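Local coordinates for 2-hydroxyhepta-2,4-diene-1, 7-dioateisomerase (Mycobacterium abscessus, PDB 3R6O), which probably isomerises 2-hydroxyhepta-2,4-diene-1,7-dioate as a magnesium-binding member of the fumarylacetoacetate hydrolase family, at residues I159-V164 and E236-E241; G183-N188 and P224-T229. All blocks are in the same frame, centred on the assembly; numbering follows the deposited sequence.

Contact 1 (I159-V164 and E236-E241); sequences IEIAVV and ETFDFE. With MG (magnesium ion), chain B.
I159 and I161 meet F238, F240 and E241 where two β-sheets of the fumarylacetoacetate hydrolase-type C-terminal fold pack against each other. Strand axes 7.9 Å apart, running at 143°, are too widely spaced for backbone pairing, and the evidence for contact lies in side chains: both isoleucines and both phenylalanines direct their CB atoms into the interface.

F238 enters first, its CD2 lying 4.3 Å from I161 CG2 in an oblique approach. The same ring also meets Y184 and F261, while K310 makes a cation-pi interaction with it.

F240 meets both isoleucines, each with a different part of its ring. I161 covers one face: its CG1 stands 4.2 Å from the F240 ring centroid and 25° off the normal, a CH-pi contact, and its CD1 comes within 3.8 Å of F240 CD2. I159 instead uses its CG2 branch at the rim, near the ring plane, 3.7 Å from F240 CD1. The CB of E160, between these isoleucines in sequence, points away from 236-241, and its OE2 binds the magnesium ion at 2.3 Å. D189 is a further ligand of that metal, and the bond from G283 N to OE1 restrains the E160 carboxylate. The apolar packing and the metal ligand therefore belong to the same strand, on CB directions that differ.

At E241 the contact is with the backbone. With CG1 anti to its own N (chi1 -166°) and the chain extended beyond, I159 carries its terminal methyl CD1 to 3.2 Å from E241 O, a tight approach.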
ATOM      1  N   ILE A 159     -16.818  -3.168  10.834  1.00 20.10           N
ATOM      2  CA  ILE A 159     -16.042  -4.038  11.735  1.00 20.16           C
ATOM      3  C   ILE A 159     -15.552  -5.274  10.997  1.00 20.04           C
ATOM      4  O   ILE A 159     -16.290  -5.921  10.285  1.00 20.33           O
ATOM      5  CB  ILE A 159     -16.826  -4.416  13.010  1.00 20.92           C
ATOM      6  CG1 ILE A 159     -15.881  -5.024  14.058  1.00 21.11           C
ATOM      7  CG2 ILE A 159     -18.074  -5.353  12.713  1.00 21.58           C
ATOM      8  CD1 ILE A 159     -16.621  -5.328  15.430  1.00 22.05           C
ATOM      9  N   GLU A 160     -14.267  -5.565  11.135  1.00 19.74           N
ATOM     10  CA  GLU A 160     -13.682  -6.718  10.457  1.00 19.69           C
ATOM     11  C   GLU A 160     -12.642  -7.369  11.350  1.00 19.87           C
ATOM     12  O   GLU A 160     -12.038  -6.721  12.204  1.00 19.87           O
ATOM     13  CB  GLU A 160     -13.044  -6.265   9.126  1.00 19.13           C
ATOM     14  CG  GLU A 160     -13.930  -5.329   8.328  1.00 19.06           C
ATOM     15  CD  GLU A 160     -13.651  -5.232   6.855  1.00 18.85           C
ATOM     16  OE1 GLU A 160     -12.835  -5.989   6.279  1.00 18.76           O
ATOM     17  OE2 GLU A 160     -14.280  -4.357   6.254  1.00 18.90           O
ATOM     18  N   ILE A 161     -12.412  -8.646  11.103  1.00 20.16           N
ATOM     19  CA  ILE A 161     -11.304  -9.331  11.686  1.00 20.40           C
ATOM     20  C   ILE A 161     -10.117  -9.279  10.662  1.00 19.89           C
ATOM     21  O   ILE A 161     -10.271  -9.644   9.469  1.00 19.70           O
ATOM     22  CB  ILE A 161     -11.675 -10.796  12.080  1.00 21.20           C
ATOM     23  CG1 ILE A 161     -12.920 -10.868  12.990  1.00 21.87           C
ATOM     24  CG2 ILE A 161     -10.481 -11.480  12.773  1.00 21.62           C
ATOM     25  CD1 ILE A 161     -12.901  -9.959  14.241  1.00 22.01           C
ATOM     26  N   ALA A 162      -8.974  -8.819  11.134  1.00 19.82           N
ATOM     27  CA  ALA A 162      -7.737  -8.774  10.348  1.00 19.56           C
ATOM     28  C   ALA A 162      -6.826  -9.918  10.710  1.00 20.10           C
ATOM     29  O   ALA A 162      -6.699 -10.277  11.889  1.00 20.71           O
ATOM     30  CB  ALA A 162      -6.972  -7.438  10.573  1.00 19.34           C
ATOM     31  N   VAL A 163      -6.149 -10.458   9.708  1.00 20.01           N
ATOM     32  CA  VAL A 163      -4.986 -11.305   9.967  1.00 20.57           C
ATOM     33  C   VAL A 163      -3.751 -10.515   9.598  1.00 20.40           C
ATOM     34  O   VAL A 163      -3.742  -9.672   8.658  1.00 19.85           O
ATOM     35  CB  VAL A 163      -4.966 -12.655   9.215  1.00 20.88           C
ATOM     36  CG1 VAL A 163      -6.053 -13.548   9.745  1.00 21.37           C
ATOM     37  CG2 VAL A 163      -5.101 -12.462   7.731  1.00 20.38           C
ATOM     38  N   VAL A 164      -2.711 -10.816  10.349  1.00 21.06           N
ATOM     39  CA  VAL A 164      -1.428 -10.276  10.168  1.00 21.25           C
ATOM     40  C   VAL A 164      -0.477 -11.372   9.677  1.00 21.77           C
ATOM     41  O   VAL A 164      -0.368 -12.434  10.296  1.00 22.45           O
ATOM     42  CB  VAL A 164      -0.894  -9.724  11.494  1.00 21.91           C
ATOM     43  CG1 VAL A 164       0.487  -9.200  11.284  1.00 22.34           C
ATOM     44  CG2 VAL A 164      -1.805  -8.611  12.041  1.00 21.54           C
ATOM     45  N   GLU A 236      -8.760 -19.938  13.917  1.00 28.00           N
ATOM     46  CA  GLU A 236      -9.740 -19.870  14.975  1.00 28.36           C
ATOM     47  C   GLU A 236     -10.998 -19.194  14.459  1.00 27.68           C
ATOM     48  O   GLU A 236     -11.047 -18.678  13.337  1.00 26.91           O
ATOM     49  CB  GLU A 236      -9.194 -19.105  16.187  1.00 28.41           C
ATOM     50  CG  GLU A 236      -7.945 -19.745  16.819  1.00 29.25           C
ATOM     51  CD  GLU A 236      -7.788 -19.432  18.289  1.00 31.48           C
ATOM     52  OE1 GLU A 236      -8.756 -18.960  18.926  1.00 31.32           O
ATOM     53  OE2 GLU A 236      -6.697 -19.702  18.828  1.00 33.77           O
ATOM     54  N   THR A 237     -12.023 -19.288  15.274  1.00 28.09           N
ATOM     55  CA  THR A 237     -13.320 -18.683  15.018  1.00 27.65           C
ATOM     56  C   THR A 237     -13.498 -17.510  15.978  1.00 27.28           C
ATOM     57  O   THR A 237     -13.068 -17.575  17.145  1.00 27.80           O
ATOM     58  CB  THR A 237     -14.365 -19.772  15.179  1.00 28.53           C
ATOM     59  OG1 THR A 237     -14.179 -20.710  14.098  1.00 28.78           O
ATOM     60  CG2 THR A 237     -15.790 -19.233  15.168  1.00 28.33           C
ATOM     61  N   PHE A 238     -14.101 -16.421  15.471  1.00 26.46           N
ATOM     62  CA  PHE A 238     -14.396 -15.248  16.290  1.00 26.13           C
ATOM     63  C   PHE A 238     -15.829 -14.787  16.136  1.00 25.95           C
ATOM     64  O   PHE A 238     -16.428 -14.932  15.066  1.00 25.73           O
ATOM     65  CB  PHE A 238     -13.480 -14.097  15.921  1.00 25.31           C
ATOM     66  CG  PHE A 238     -12.061 -14.465  15.971  1.00 25.48           C
ATOM     67  CD1 PHE A 238     -11.307 -14.258  17.110  1.00 25.87           C
ATOM     68  CD2 PHE A 238     -11.484 -15.086  14.887  1.00 27.64           C
ATOM     69  CE1 PHE A 238     -10.000 -14.657  17.149  1.00 26.17           C
ATOM     70  CE2 PHE A 238     -10.179 -15.461  14.918  1.00 27.05           C
ATOM     71  CZ  PHE A 238      -9.436 -15.249  16.047  1.00 28.16           C
ATOM     72  N   ASP A 239     -16.380 -14.264  17.226  1.00 26.16           N
ATOM     73  CA  ASP A 239     -17.690 -13.609  17.192  1.00 25.98           C
ATOM     74  C   ASP A 239     -17.462 -12.177  17.568  1.00 25.38           C
ATOM     75  O   ASP A 239     -16.750 -11.896  18.513  1.00 25.55           O
ATOM     76  CB  ASP A 239     -18.651 -14.263  18.176  1.00 26.87           C
ATOM     77  CG  ASP A 239     -18.976 -15.698  17.799  1.00 30.25           C
ATOM     78  OD1 ASP A 239     -19.337 -15.956  16.614  1.00 35.89           O
ATOM     79  OD2 ASP A 239     -18.855 -16.573  18.678  1.00 34.18           O
ATOM     80  N   PHE A 240     -18.050 -11.246  16.834  1.00 24.76           N
ATOM     81  CA  PHE A 240     -17.695  -9.851  17.056  1.00 24.20           C
ATOM     82  C   PHE A 240     -18.902  -8.940  16.875  1.00 23.98           C
ATOM     83  O   PHE A 240     -19.821  -9.262  16.119  1.00 24.03           O
ATOM     84  CB  PHE A 240     -16.526  -9.444  16.137  1.00 23.56           C
ATOM     85  CG  PHE A 240     -16.754  -9.770  14.678  1.00 23.23           C
ATOM     86  CD1 PHE A 240     -17.214  -8.810  13.816  1.00 22.70           C
ATOM     87  CD2 PHE A 240     -16.587 -11.067  14.195  1.00 23.59           C
ATOM     88  CE1 PHE A 240     -17.440  -9.101  12.472  1.00 22.50           C
ATOM     89  CE2 PHE A 240     -16.843 -11.386  12.835  1.00 23.39           C
ATOM     90  CZ  PHE A 240     -17.275 -10.405  11.985  1.00 22.86           C
ATOM     91  N   GLU A 241     -18.881  -7.791  17.540  1.00 23.80           N
ATOM     92  CA  GLU A 241     -19.957  -6.834  17.407  1.00 23.63           C
ATOM     93  C   GLU A 241     -19.476  -5.405  17.397  1.00 23.13           C
ATOM     94  O   GLU A 241     -18.471  -5.079  17.997  1.00 23.09           O
ATOM     95  CB  GLU A 241     -20.976  -7.039  18.525  1.00 24.30           C
ATOM     96  CG  GLU A 241     -20.583  -6.407  19.860  1.00 24.54           C
ATOM     97  CD  GLU A 241     -21.708  -6.468  20.882  1.00 28.13           C
ATOM     98  OE1 GLU A 241     -22.493  -7.439  20.847  1.00 32.50           O
ATOM     99  OE2 GLU A 241     -21.805  -5.531  21.706  1.00 27.92           O
TER
HETATM  100 MG    MG B 400     -14.169  -3.887   3.963  1.00 38.35          MG

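Contact 2 (G183-N188 and P224-T229); sequences GYMLAN and PWLFTT
Y184 and F227 form an antiparallel hydrogen-bonded pair, next to the non-hydrogen-bonded pair G183–T228, whose CA atoms are 4.0 Å apart. The two bonds differ in geometry: F227 N reaches Y184 O at 2.8 Å, nearly straight (170° at the hydrogen) and in the carbonyl plane, whereas Y184 N reaches F227 O at 2.8 Å on a more bent path (145°), tilted out of the F227 carbonyl plane. Strand 226-228 sits between 181-192 and 25-28 in the mixed sheet, so this pairing joins the N-terminal strands to those carrying the metal ligands. Beyond it a water accepts from L186 N at 2.9 Å and donates to W225 O at 2.8 Å.

On the face holding Y184 and F227, the rings cross obliquely. With CG anti to its N (chi1 176°), F227 lays its ring on the same face as Y184, where its edge receives Y184 CD2, 3.8 Å from F227 CD2. G183 has no side chain, which fits the close approach of T228 CA and F227 O; T229 CG2 packs separately against G183 CA at 3.8 Å. Away from the two rings, L226 curls its CD1 over the G183–Y184 peptide and meets M185 CG at 4.1 Å. V164 of the neighbouring strand touches both M185 and L226.

Direct peptide bonding therefore fixes the register at Y184–F227, and the water supplies polar partners for buried L186 N and W225 O, while surrounding packing is hydrocarbon and aromatic.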
ATOM      1  N   GLY A 183      -0.949 -13.780  13.481  1.00 24.47           N
ATOM      2  CA  GLY A 183      -2.078 -13.703  14.402  1.00 24.58           C
ATOM      3  C   GLY A 183      -3.219 -12.844  13.878  1.00 23.48           C
ATOM      4  O   GLY A 183      -3.358 -12.661  12.669  1.00 22.67           O
ATOM      5  N   TYR A 184      -4.027 -12.335  14.804  1.00 23.61           N
ATOM      6  CA  TYR A 184      -5.293 -11.706  14.457  1.00 22.82           C
ATOM      7  C   TYR A 184      -5.487 -10.406  15.232  1.00 22.75           C
ATOM      8  O   TYR A 184      -5.026 -10.269  16.374  1.00 23.59           O
ATOM      9  CB  TYR A 184      -6.468 -12.607  14.817  1.00 23.26           C
ATOM     10  CG  TYR A 184      -6.456 -14.053  14.395  1.00 23.75           C
ATOM     11  CD1 TYR A 184      -7.177 -14.479  13.287  1.00 23.32           C
ATOM     12  CD2 TYR A 184      -5.823 -15.004  15.162  1.00 24.85           C
ATOM     13  CE1 TYR A 184      -7.217 -15.813  12.925  1.00 23.95           C
ATOM     14  CE2 TYR A 184      -5.863 -16.349  14.827  1.00 25.48           C
ATOM     15  CZ  TYR A 184      -6.565 -16.755  13.705  1.00 25.02           C
ATOM     16  OH  TYR A 184      -6.603 -18.095  13.391  1.00 25.80           O
ATOM     17  N   MET A 185      -6.201  -9.453  14.639  1.00 21.92           N
ATOM     18  CA  MET A 185      -6.516  -8.170  15.308  1.00 21.89           C
ATOM     19  C   MET A 185      -7.927  -7.755  14.930  1.00 21.34           C
ATOM     20  O   MET A 185      -8.384  -8.033  13.801  1.00 20.76           O
ATOM     21  CB  MET A 185      -5.659  -7.019  14.790  1.00 21.49           C
ATOM     22  CG  MET A 185      -4.220  -7.213  14.803  1.00 22.96           C
ATOM     23  SD  MET A 185      -3.511  -5.599  14.572  1.00 22.62           S
ATOM     24  CE  MET A 185      -3.620  -5.355  12.806  1.00 20.75           C
ATOM     25  N   LEU A 186      -8.585  -7.048  15.842  1.00 21.65           N
ATOM     26  CA  LEU A 186      -9.846  -6.392  15.508  1.00 21.23           C
ATOM     27  C   LEU A 186      -9.491  -5.200  14.624  1.00 20.52           C
ATOM     28  O   LEU A 186      -8.417  -4.609  14.762  1.00 20.60           O
ATOM     29  CB  LEU A 186     -10.553  -5.946  16.798  1.00 21.92           C
ATOM     30  CG  LEU A 186     -12.055  -5.675  16.795  1.00 21.91           C
ATOM     31  CD1 LEU A 186     -12.798  -6.835  16.173  1.00 21.91           C
ATOM     32  CD2 LEU A 186     -12.554  -5.380  18.265  1.00 22.87           C
ATOM     33  N   ALA A 187     -10.352  -4.869  13.671  1.00 19.97           N
ATOM     34  CA  ALA A 187     -10.096  -3.750  12.799  1.00 19.45           C
ATOM     35  C   ALA A 187     -11.399  -3.081  12.350  1.00 19.27           C
ATOM     36  O   ALA A 187     -12.480  -3.643  12.538  1.00 19.50           O
ATOM     37  CB  ALA A 187      -9.239  -4.163  11.579  1.00 19.03           C
ATOM     38  N   ASN A 188     -11.278  -1.897  11.760  1.00 19.01           N
ATOM     39  CA  ASN A 188     -12.441  -1.256  11.034  1.00 18.89           C
ATOM     40  C   ASN A 188     -12.041  -0.747   9.647  1.00 18.53           C
ATOM     41  O   ASN A 188     -11.056  -0.028   9.515  1.00 18.48           O
ATOM     42  CB  ASN A 188     -13.009  -0.122  11.867  1.00 19.25           C
ATOM     43  CG  ASN A 188     -14.498   0.147  11.548  1.00 19.43           C
ATOM     44  OD1 ASN A 188     -14.828   0.585  10.462  1.00 19.27           O
ATOM     45  ND2 ASN A 188     -15.380  -0.200  12.477  1.00 19.89           N
ATOM     46  N   PRO A 224      -7.282  -3.826  20.165  1.00 24.19           N
ATOM     47  CA  PRO A 224      -6.106  -3.416  20.947  1.00 24.84           C
ATOM     48  C   PRO A 224      -4.889  -4.348  20.956  1.00 25.35           C
ATOM     49  O   PRO A 224      -3.836  -3.950  21.474  1.00 25.91           O
ATOM     50  CB  PRO A 224      -6.673  -3.270  22.374  1.00 25.54           C
ATOM     51  CG  PRO A 224      -7.869  -4.158  22.412  1.00 25.45           C
ATOM     52  CD  PRO A 224      -8.449  -4.115  21.005  1.00 24.49           C
ATOM     53  N   TRP A 225      -5.008  -5.566  20.437  1.00 25.27           N
ATOM     54  CA  TRP A 225      -3.853  -6.441  20.453  1.00 25.83           C
ATOM     55  C   TRP A 225      -3.784  -7.400  19.301  1.00 25.43           C
ATOM     56  O   TRP A 225      -4.784  -7.682  18.643  1.00 24.87           O
ATOM     57  CB  TRP A 225      -3.758  -7.180  21.813  1.00 26.92           C
ATOM     58  CG  TRP A 225      -4.964  -7.990  22.214  1.00 27.07           C
ATOM     59  CD1 TRP A 225      -5.384  -9.152  21.648  1.00 26.98           C
ATOM     60  CD2 TRP A 225      -5.872  -7.730  23.303  1.00 27.90           C
ATOM     61  NE1 TRP A 225      -6.513  -9.607  22.270  1.00 27.26           N
ATOM     62  CE2 TRP A 225      -6.827  -8.768  23.301  1.00 27.55           C
ATOM     63  CE3 TRP A 225      -5.975  -6.716  24.264  1.00 27.78           C
ATOM     64  CZ2 TRP A 225      -7.877  -8.826  24.219  1.00 28.67           C
ATOM     65  CZ3 TRP A 225      -6.999  -6.769  25.179  1.00 29.01           C
ATOM     66  CH2 TRP A 225      -7.947  -7.824  25.158  1.00 30.12           C
ATOM     67  N   LEU A 226      -2.570  -7.855  19.021  1.00 25.77           N
ATOM     68  CA  LEU A 226      -2.353  -8.991  18.145  1.00 25.69           C
ATOM     69  C   LEU A 226      -2.539 -10.262  18.931  1.00 26.53           C
ATOM     70  O   LEU A 226      -1.753 -10.564  19.824  1.00 27.45           O
ATOM     71  CB  LEU A 226      -0.956  -8.953  17.538  1.00 25.79           C
ATOM     72  CG  LEU A 226      -0.536 -10.122  16.655  1.00 25.84           C
ATOM     73  CD1 LEU A 226      -1.334 -10.120  15.375  1.00 24.90           C
ATOM     74  CD2 LEU A 226       0.976 -10.013  16.305  1.00 26.16           C
ATOM     75  N   PHE A 227      -3.572 -11.019  18.590  1.00 26.32           N
ATOM     76  CA  PHE A 227      -3.846 -12.299  19.258  1.00 27.17           C
ATOM     77  C   PHE A 227      -3.105 -13.330  18.441  1.00 27.36           C
ATOM     78  O   PHE A 227      -3.468 -13.584  17.274  1.00 26.73           O
ATOM     79  CB  PHE A 227      -5.364 -12.533  19.263  1.00 26.90           C
ATOM     80  CG  PHE A 227      -5.791 -13.857  19.825  1.00 28.17           C
ATOM     81  CD1 PHE A 227      -5.868 -14.058  21.196  1.00 30.11           C
ATOM     82  CD2 PHE A 227      -6.162 -14.895  18.989  1.00 30.15           C
ATOM     83  CE1 PHE A 227      -6.279 -15.278  21.719  1.00 34.62           C
ATOM     84  CE2 PHE A 227      -6.586 -16.108  19.508  1.00 30.43           C
ATOM     85  CZ  PHE A 227      -6.643 -16.307  20.859  1.00 32.89           C
ATOM     86  N   THR A 228      -2.011 -13.857  18.970  1.00 28.26           N
ATOM     87  CA  THR A 228      -1.148 -14.718  18.160  1.00 28.48           C
ATOM     88  C   THR A 228      -1.710 -16.127  17.938  1.00 28.91           C
ATOM     89  O   THR A 228      -2.571 -16.624  18.678  1.00 29.37           O
ATOM     90  CB  THR A 228       0.270 -14.856  18.729  1.00 29.40           C
ATOM     91  OG1 THR A 228       0.201 -15.596  19.952  1.00 30.56           O
ATOM     92  CG2 THR A 228       0.887 -13.459  18.949  1.00 29.10           C
ATOM     93  N   THR A 229      -1.203 -16.751  16.884  1.00 28.80           N
ATOM     94  CA  THR A 229      -1.626 -18.102  16.509  1.00 29.26           C
ATOM     95  C   THR A 229      -1.057 -19.152  17.431  1.00 30.62           C
ATOM     96  O   THR A 229      -1.638 -20.236  17.605  1.00 31.69           O
ATOM     97  CB  THR A 229      -1.257 -18.387  15.047  1.00 28.75           C
ATOM     98  OG1 THR A 229       0.132 -18.069  14.837  1.00 29.36           O
ATOM     99  CG2 THR A 229      -2.065 -17.505  14.139  1.00 27.55           C
TER
HETATM  100  O   HOH W   1      -7.440  -6.751  18.490  1.00 23.63           O

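The centres of contacts 1 and 2 lie 8 Å apart, and the two share a mixed sheet in which strand 155-165 neighbours 181-192, which in turn borders 226-228. Contact 2 is an in-sheet pairing; contact 1 packs that sheet against another, through strand 239-244. Along the chain the order is 159-164, 183-188, 224-229, 236-241, so contact 2 is nested within the loop closed by contact 1. Direct ties support a continuous unit: A162 N lies 2.8 Å from M185 O and E236 N 2.9 Å from Y184 OH, both probable hydrogen bonds. Strands 155-165 and 181-192 are adjacent, so the two metal ligands come from neighbouring strands.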